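Local coordinates for centrosomal P4.1-associated protein (Danio rerio, PDB 4LD1) that probably binds tubulin and other protein partners in centriole assembly and elongation, this chain being its C-terminal G-box domain, at residues D107-I119 with L122-T134. Sequence-based numbering, arbitrary orientation.
Sequences DGREESVLTDGTI and LNPDGSKVIQFNT
Ile119 and Gln131 meet because their side chains rise side by side from a hydrogen-bonded pair: CG1 of Ile119 stands anti to its carbonyl carbon (chi1 -51°), while Gln131 runs out extended from a CG anti to the backbone N (chi1 -175°). This carries Ile119 CD1 to 3.8 Å from Gln131 NE2. The amide is held at both ends, its oxygen bonded to Arg137 and NE2 donating to a water that lies 2.7 Å from Gly117 O. Beneath them Ile119 N gives to Gln131 O at 2.9 Å and Gln131 N returns the bond to Ile119 O. The same ladder recurs between Glu110 and Leu122, where Leu122 N reaches Glu110 O at 2.8 Å and the Leu122 side chain runs alongside that of Glu110. The example shows how the G-box, the TCP10 C-terminal repeat, builds a single-layer antiparallel meander: each strand bonds to its sequence neighbours, and strand 119-122 runs between strands 110-113 and 128-131, its first residue pairing with Gln131 and its last with Glu110. Asp-Gly turns link successive strands. In one, Asp116 OD1 accepts from both Thr118 N, in an Asx turn, and Thr118 OG1 (2.6 Å), the two donors arriving from the same face of the carboxylate. Thr118 OG1 also receives a water that accepts from Asn133 N, bridging the turn to the loop that follows strand 128-131. At the other end of the strands Asp107 OD1 takes Arg109 N from above its carboxylate plane, and the ring of Pro124 presses its CG against Asp107 O at 3.4 Å. Beside it, the Arg109 chain lies along Asn123, with CD 3.8 Å from Asn123 OD1, while Asn123 ND2 donates to Ser127 OG, spanning the type I turn from Asn123 to Gly126.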
ATOM      1  N   ASP A 107       9.120   3.223  11.570  1.00 35.75           N
ATOM      2  CA  ASP A 107       9.168   3.437  13.023  1.00 34.98           C
ATOM      3  C   ASP A 107       7.981   2.815  13.760  1.00 32.42           C
ATOM      4  O   ASP A 107       7.893   2.896  14.988  1.00 35.32           O
ATOM      5  CB  ASP A 107       9.290   4.934  13.362  1.00 34.73           C
ATOM      6  CG  ASP A 107       8.040   5.737  13.007  1.00 36.86           C
ATOM      7  OD1 ASP A 107       7.073   5.165  12.464  1.00 29.40           O
ATOM      8  OD2 ASP A 107       8.045   6.964  13.267  1.00 43.34           O
ATOM      9  N   GLY A 108       7.075   2.196  13.010  1.00 37.76           N
ATOM     10  CA  GLY A 108       5.937   1.508  13.596  1.00 32.15           C
ATOM     11  C   GLY A 108       4.616   2.242  13.455  1.00 29.22           C
ATOM     12  O   GLY A 108       3.565   1.692  13.772  1.00 30.91           O
ATOM     13  N   ARG A 109       4.646   3.472  12.964  1.00 24.29           N
ATOM     14  CA  ARG A 109       3.397   4.207  12.749  1.00 25.76           C
ATOM     15  C   ARG A 109       2.606   3.601  11.591  1.00 23.77           C
ATOM     16  O   ARG A 109       3.171   3.241  10.563  1.00 29.92           O
ATOM     17  CB  ARG A 109       3.669   5.676  12.461  1.00 26.93           C
ATOM     18  CG  ARG A 109       2.423   6.505  12.223  1.00 29.54           C
ATOM     19  CD  ARG A 109       2.667   7.983  12.543  1.00 41.95           C
ATOM     20  NE  ARG A 109       3.807   8.512  11.796  1.00 41.17           N
ATOM     21  CZ  ARG A 109       3.723   9.184  10.647  1.00 45.48           C
ATOM     22  NH1 ARG A 109       2.545   9.442  10.091  1.00 39.88           N
ATOM     23  NH2 ARG A 109       4.829   9.609  10.047  1.00 46.04           N
ATOM     24  N   GLU A 110       1.293   3.544  11.756  1.00 23.91           N
ATOM     25  CA  GLU A 110       0.386   3.041  10.738  1.00 25.04           C
ATOM     26  C   GLU A 110      -0.771   4.018  10.632  1.00 24.04           C
ATOM     27  O   GLU A 110      -1.286   4.459  11.644  1.00 27.93           O
ATOM     28  CB  GLU A 110      -0.152   1.652  11.102  1.00 27.50           C
ATOM     29  CG  GLU A 110       0.900   0.631  11.490  1.00 33.79           C
ATOM     30  CD  GLU A 110       0.319  -0.754  11.722  1.00 41.17           C
ATOM     31  OE1 GLU A 110      -0.923  -0.899  11.691  1.00 42.37           O
ATOM     32  OE2 GLU A 110       1.107  -1.703  11.937  1.00 42.62           O
ATOM     33  N   GLU A 111      -1.186   4.343   9.416  0.61 25.60           N
ATOM     34  CA  GLU A 111      -2.312   5.239   9.201  0.61 24.91           C
ATOM     35  C   GLU A 111      -3.223   4.673   8.136  0.61 23.01           C
ATOM     36  O   GLU A 111      -2.764   4.397   7.024  0.61 26.32           O
ATOM     37  CB  GLU A 111      -1.830   6.621   8.771  0.61 26.88           C
ATOM     38  CG  GLU A 111      -2.958   7.594   8.512  0.61 34.32           C
ATOM     39  CD  GLU A 111      -2.467   8.979   8.142  0.61 46.67           C
ATOM     40  OE1 GLU A 111      -1.319   9.322   8.498  0.61 56.90           O
ATOM     41  OE2 GLU A 111      -3.234   9.719   7.492  0.61 53.40           O
ATOM     42  N   SER A 112      -4.490   4.477   8.472  1.00 23.41           N
ATOM     43  CA  SER A 112      -5.487   3.967   7.563  1.00 23.06           C
ATOM     44  C   SER A 112      -6.498   5.057   7.277  1.00 21.39           C
ATOM     45  O   SER A 112      -6.959   5.737   8.189  1.00 23.31           O
ATOM     46  CB  SER A 112      -6.206   2.752   8.148  1.00 27.71           C
ATOM     47  OG  SER A 112      -5.319   1.671   8.372  1.00 27.63           O
ATOM     48  N   VAL A 113      -6.824   5.221   5.998  1.00 21.84           N
ATOM     49  CA  VAL A 113      -7.836   6.163   5.552  1.00 22.20           C
ATOM     50  C   VAL A 113      -8.960   5.391   4.885  1.00 22.28           C
ATOM     51  O   VAL A 113      -8.743   4.691   3.879  1.00 24.76           O
ATOM     52  CB  VAL A 113      -7.263   7.194   4.564  1.00 26.48           C
ATOM     53  CG1 VAL A 113      -8.353   8.187   4.139  1.00 24.75           C
ATOM     54  CG2 VAL A 113      -6.037   7.912   5.171  1.00 29.25           C
ATOM     55  N   LEU A 114     -10.156   5.477   5.451  1.00 21.89           N
ATOM     56  CA  LEU A 114     -11.297   4.748   4.928  1.00 22.89           C
ATOM     57  C   LEU A 114     -11.948   5.574   3.836  1.00 22.87           C
ATOM     58  O   LEU A 114     -11.745   6.797   3.766  1.00 23.35           O
ATOM     59  CB  LEU A 114     -12.321   4.440   6.031  1.00 23.34           C
ATOM     60  CG  LEU A 114     -11.849   3.800   7.345  1.00 27.16           C
ATOM     61  CD1 LEU A 114     -13.048   3.355   8.175  1.00 28.29           C
ATOM     62  CD2 LEU A 114     -10.898   2.635   7.119  1.00 33.52           C
ATOM     63  N   THR A 115     -12.773   4.935   3.018  1.00 27.01           N
ATOM     64  CA  THR A 115     -13.415   5.655   1.924  1.00 29.87           C
ATOM     65  C   THR A 115     -14.349   6.781   2.398  1.00 29.73           C
ATOM     66  O   THR A 115     -14.579   7.741   1.666  1.00 34.54           O
ATOM     67  CB  THR A 115     -14.178   4.699   1.007  1.00 31.30           C
ATOM     68  OG1 THR A 115     -15.166   3.978   1.749  1.00 36.33           O
ATOM     69  CG2 THR A 115     -13.219   3.712   0.399  1.00 34.45           C
ATOM     70  N   ASP A 116     -14.860   6.690   3.624  1.00 25.54           N
ATOM     71  CA  ASP A 116     -15.707   7.765   4.160  1.00 22.90           C
ATOM     72  C   ASP A 116     -14.938   8.920   4.834  1.00 20.48           C
ATOM     73  O   ASP A 116     -15.552   9.846   5.395  1.00 22.46           O
ATOM     74  CB  ASP A 116     -16.765   7.175   5.099  1.00 24.81           C
ATOM     75  CG  ASP A 116     -16.219   6.796   6.472  1.00 27.75           C
ATOM     76  OD1 ASP A 116     -14.977   6.783   6.691  1.00 23.96           O
ATOM     77  OD2 ASP A 116     -17.074   6.505   7.347  1.00 27.80           O
ATOM     78  N   GLY A 117     -13.612   8.838   4.791  1.00 21.46           N
ATOM     79  CA  GLY A 117     -12.735   9.900   5.254  1.00 20.25           C
ATOM     80  C   GLY A 117     -12.179   9.669   6.645  1.00 18.82           C
ATOM     81  O   GLY A 117     -11.300  10.395   7.078  1.00 20.47           O
ATOM     82  N   THR A 118     -12.680   8.645   7.331  1.00 18.03           N
ATOM     83  CA  THR A 118     -12.158   8.269   8.629  1.00 17.77           C
ATOM     84  C   THR A 118     -10.665   8.005   8.540  1.00 16.83           C
ATOM     85  O   THR A 118     -10.210   7.336   7.619  1.00 19.54           O
ATOM     86  CB  THR A 118     -12.863   7.003   9.144  1.00 21.54           C
ATOM     87  OG1 THR A 118     -14.273   7.236   9.202  1.00 21.13           O
ATOM     88  CG2 THR A 118     -12.357   6.603  10.517  1.00 20.64           C
ATOM     89  N   ILE A 119      -9.916   8.529   9.501  1.00 18.69           N
ATOM     90  CA  ILE A 119      -8.496   8.254   9.609  1.00 19.36           C
ATOM     91  C   ILE A 119      -8.222   7.574  10.941  1.00 18.90           C
ATOM     92  O   ILE A 119      -8.651   8.059  11.995  1.00 20.19           O
ATOM     93  CB  ILE A 119      -7.660   9.550   9.540  1.00 19.89           C
ATOM     94  CG1 ILE A 119      -8.066  10.392   8.329  1.00 21.66           C
ATOM     95  CG2 ILE A 119      -6.166   9.239   9.569  1.00 22.15           C
ATOM     96  CD1 ILE A 119      -7.466  11.783   8.321  1.00 22.89           C
ATOM     97  N   LEU A 122      -2.269   4.567  14.261  1.00 21.34           N
ATOM     98  CA  LEU A 122      -1.670   3.814  15.336  1.00 21.95           C
ATOM     99  C   LEU A 122      -0.235   4.282  15.445  1.00 20.52           C
ATOM    100  O   LEU A 122       0.522   4.224  14.468  1.00 25.24           O
ATOM    101  CB  LEU A 122      -1.717   2.326  15.017  1.00 27.72           C
ATOM    102  CG  LEU A 122      -1.135   1.384  16.059  1.00 47.01           C
ATOM    103  CD1 LEU A 122      -1.796   1.602  17.438  1.00 46.97           C
ATOM    104  CD2 LEU A 122      -1.307  -0.053  15.578  1.00 56.19           C
ATOM    105  N   ASN A 123       0.133   4.748  16.632  1.00 21.35           N
ATOM    106  CA  ASN A 123       1.472   5.266  16.843  1.00 21.92           C
ATOM    107  C   ASN A 123       2.450   4.232  17.412  1.00 21.71           C
ATOM    108  O   ASN A 123       2.034   3.245  18.026  1.00 21.87           O
ATOM    109  CB  ASN A 123       1.396   6.494  17.730  1.00 25.24           C
ATOM    110  CG  ASN A 123       0.642   7.617  17.060  1.00 26.37           C
ATOM    111  OD1 ASN A 123       0.986   8.031  15.955  1.00 30.04           O
ATOM    112  ND2 ASN A 123      -0.402   8.101  17.704  1.00 31.55           N
ATOM    113  N   PRO A 124       3.750   4.463  17.210  1.00 24.36           N
ATOM    114  CA  PRO A 124       4.776   3.558  17.742  1.00 26.24           C
ATOM    115  C   PRO A 124       4.642   3.277  19.243  1.00 22.10           C
ATOM    116  O   PRO A 124       4.996   2.173  19.679  1.00 25.22           O
ATOM    117  CB  PRO A 124       6.077   4.312  17.467  1.00 29.57           C
ATOM    118  CG  PRO A 124       5.786   5.179  16.317  1.00 29.77           C
ATOM    119  CD  PRO A 124       4.346   5.572  16.444  1.00 25.39           C
ATOM    120  N   ASP A 125       4.161   4.252  20.013  1.00 20.15           N
ATOM    121  CA  ASP A 125       4.061   4.080  21.450  1.00 19.20           C
ATOM    122  C   ASP A 125       2.782   3.365  21.873  1.00 20.84           C
ATOM    123  O   ASP A 125       2.525   3.200  23.063  1.00 20.46           O
ATOM    124  CB  ASP A 125       4.214   5.421  22.181  1.00 20.66           C
ATOM    125  CG  ASP A 125       3.052   6.369  21.953  1.00 26.54           C
ATOM    126  OD1 ASP A 125       2.098   6.010  21.248  1.00 22.43           O
ATOM    127  OD2 ASP A 125       3.096   7.493  22.499  1.00 24.22           O
ATOM    128  N   GLY A 126       1.976   2.947  20.904  1.00 18.97           N
ATOM    129  CA  GLY A 126       0.762   2.203  21.210  1.00 20.76           C
ATOM    130  C   GLY A 126      -0.478   3.063  21.318  1.00 19.76           C
ATOM    131  O   GLY A 126      -1.594   2.543  21.388  1.00 22.31           O
ATOM    132  N   SER A 127      -0.296   4.375  21.292  1.00 19.03           N
ATOM    133  CA  SER A 127      -1.436   5.274  21.282  1.00 19.10           C
ATOM    134  C   SER A 127      -2.122   5.247  19.923  1.00 18.21           C
ATOM    135  O   SER A 127      -1.537   4.848  18.909  1.00 21.39           O
ATOM    136  CB  SER A 127      -1.051   6.716  21.666  1.00 21.65           C
ATOM    137  OG  SER A 127      -0.139   7.288  20.757  1.00 23.50           O
ATOM    138  N   LYS A 128      -3.363   5.725  19.910  1.00 23.99           N
ATOM    139  CA  LYS A 128      -4.196   5.665  18.725  1.00 26.76           C
ATOM    140  C   LYS A 128      -4.969   6.961  18.633  1.00 27.69           C
ATOM    141  O   LYS A 128      -5.462   7.472  19.643  1.00 30.75           O
ATOM    142  CB  LYS A 128      -5.139   4.461  18.830  1.00 32.00           C
ATOM    143  CG  LYS A 128      -6.119   4.263  17.682  1.00 37.64           C
ATOM    144  CD  LYS A 128      -6.885   2.954  17.868  1.00 44.46           C
ATOM    145  CE  LYS A 128      -7.877   2.701  16.749  1.00 52.51           C
ATOM    146  NZ  LYS A 128      -8.738   1.499  17.003  1.00 60.53           N
ATOM    147  N   VAL A 129      -5.018   7.521  17.446  1.00 23.28           N
ATOM    148  CA  VAL A 129      -5.804   8.689  17.145  1.00 22.74           C
ATOM    149  C   VAL A 129      -6.743   8.355  16.002  1.00 20.97           C
ATOM    150  O   VAL A 129      -6.319   7.819  14.963  1.00 21.86           O
ATOM    151  CB  VAL A 129      -4.917   9.895  16.793  1.00 27.19           C
ATOM    152  CG1 VAL A 129      -5.753  11.121  16.471  1.00 28.94           C
ATOM    153  CG2 VAL A 129      -3.945  10.191  17.929  1.00 33.90           C
ATOM    154  N   ILE A 130      -8.012   8.673  16.192  1.00 22.10           N
ATOM    155  CA  ILE A 130      -9.023   8.514  15.186  1.00 21.76           C
ATOM    156  C   ILE A 130      -9.611   9.882  14.881  1.00 19.96           C
ATOM    157  O   ILE A 130      -9.952  10.633  15.791  1.00 23.38           O
ATOM    158  CB  ILE A 130     -10.159   7.591  15.649  1.00 23.95           C
ATOM    159  CG1 ILE A 130      -9.614   6.223  16.060  1.00 27.14           C
ATOM    160  CG2 ILE A 130     -11.201   7.434  14.544  1.00 25.72           C
ATOM    161  CD1 ILE A 130     -10.581   5.416  16.885  1.00 36.58           C
ATOM    162  N   GLN A 131      -9.678  10.215  13.596  1.00 17.29           N
ATOM    163  CA  GLN A 131     -10.484  11.323  13.126  1.00 16.49           C
ATOM    164  C   GLN A 131     -11.680  10.722  12.394  1.00 16.49           C
ATOM    165  O   GLN A 131     -11.554  10.126  11.325  1.00 17.49           O
ATOM    166  CB  GLN A 131      -9.692  12.266  12.230  1.00 18.81           C
ATOM    167  CG  GLN A 131     -10.474  13.524  11.816  1.00 20.34           C
ATOM    168  CD  GLN A 131      -9.635  14.466  10.987  1.00 24.37           C
ATOM    169  OE1 GLN A 131      -8.769  15.160  11.510  1.00 32.25           O
ATOM    170  NE2 GLN A 131      -9.845  14.453   9.688  1.00 24.47           N
ATOM    171  N   PHE A 132     -12.840  10.864  13.000  1.00 18.71           N
ATOM    172  CA  PHE A 132     -14.058  10.278  12.468  1.00 17.98           C
ATOM    173  C   PHE A 132     -14.480  10.965  11.172  1.00 16.64           C
ATOM    174  O   PHE A 132     -13.975  12.044  10.821  1.00 16.88           O
ATOM    175  CB  PHE A 132     -15.166  10.381  13.510  1.00 18.38           C
ATOM    176  CG  PHE A 132     -14.868   9.638  14.772  1.00 21.55           C
ATOM    177  CD1 PHE A 132     -14.905   8.261  14.801  1.00 26.02           C
ATOM    178  CD2 PHE A 132     -14.616  10.320  15.951  1.00 26.19           C
ATOM    179  CE1 PHE A 132     -14.644   7.578  15.959  1.00 24.86           C
ATOM    180  CE2 PHE A 132     -14.355   9.638  17.115  1.00 32.43           C
ATOM    181  CZ  PHE A 132     -14.372   8.263  17.121  1.00 33.86           C
ATOM    182  N   ASN A 133     -15.444  10.363  10.488  1.00 16.59           N
ATOM    183  CA  ASN A 133     -16.044  10.989   9.316  1.00 18.71           C
ATOM    184  C   ASN A 133     -16.603  12.380   9.599  1.00 16.87           C
ATOM    185  O   ASN A 133     -16.683  13.197   8.701  1.00 18.91           O
ATOM    186  CB  ASN A 133     -17.120  10.094   8.688  1.00 22.53           C
ATOM    187  CG  ASN A 133     -18.181   9.620   9.683  1.00 27.31           C
ATOM    188  OD1 ASN A 133     -18.189   9.973  10.855  1.00 25.51           O
ATOM    189  ND2 ASN A 133     -19.088   8.798   9.190  1.00 38.00           N
ATOM    190  N   THR A 134     -16.955  12.633  10.856  1.00 17.86           N
ATOM    191  CA  THR A 134     -17.509  13.915  11.297  1.00 18.03           C
ATOM    192  C   THR A 134     -16.449  15.004  11.483  1.00 18.63           C
ATOM    193  O   THR A 134     -16.783  16.151  11.744  1.00 20.98           O
ATOM    194  CB  THR A 134     -18.147  13.761  12.651  1.00 18.45           C
ATOM    195  OG1 THR A 134     -17.154  13.308  13.576  1.00 20.02           O
ATOM    196  CG2 THR A 134     -19.312  12.765  12.615  1.00 20.51           C
TER
HETATM  197  O   HOH W   1       2.809   0.565  16.336  1.00 49.96           O
HETATM  198  O   HOH W   2     -11.760  12.292   8.918  1.00 22.27           O
HETATM  199  O   HOH W   3     -15.866   7.701  11.338  1.00 23.45           O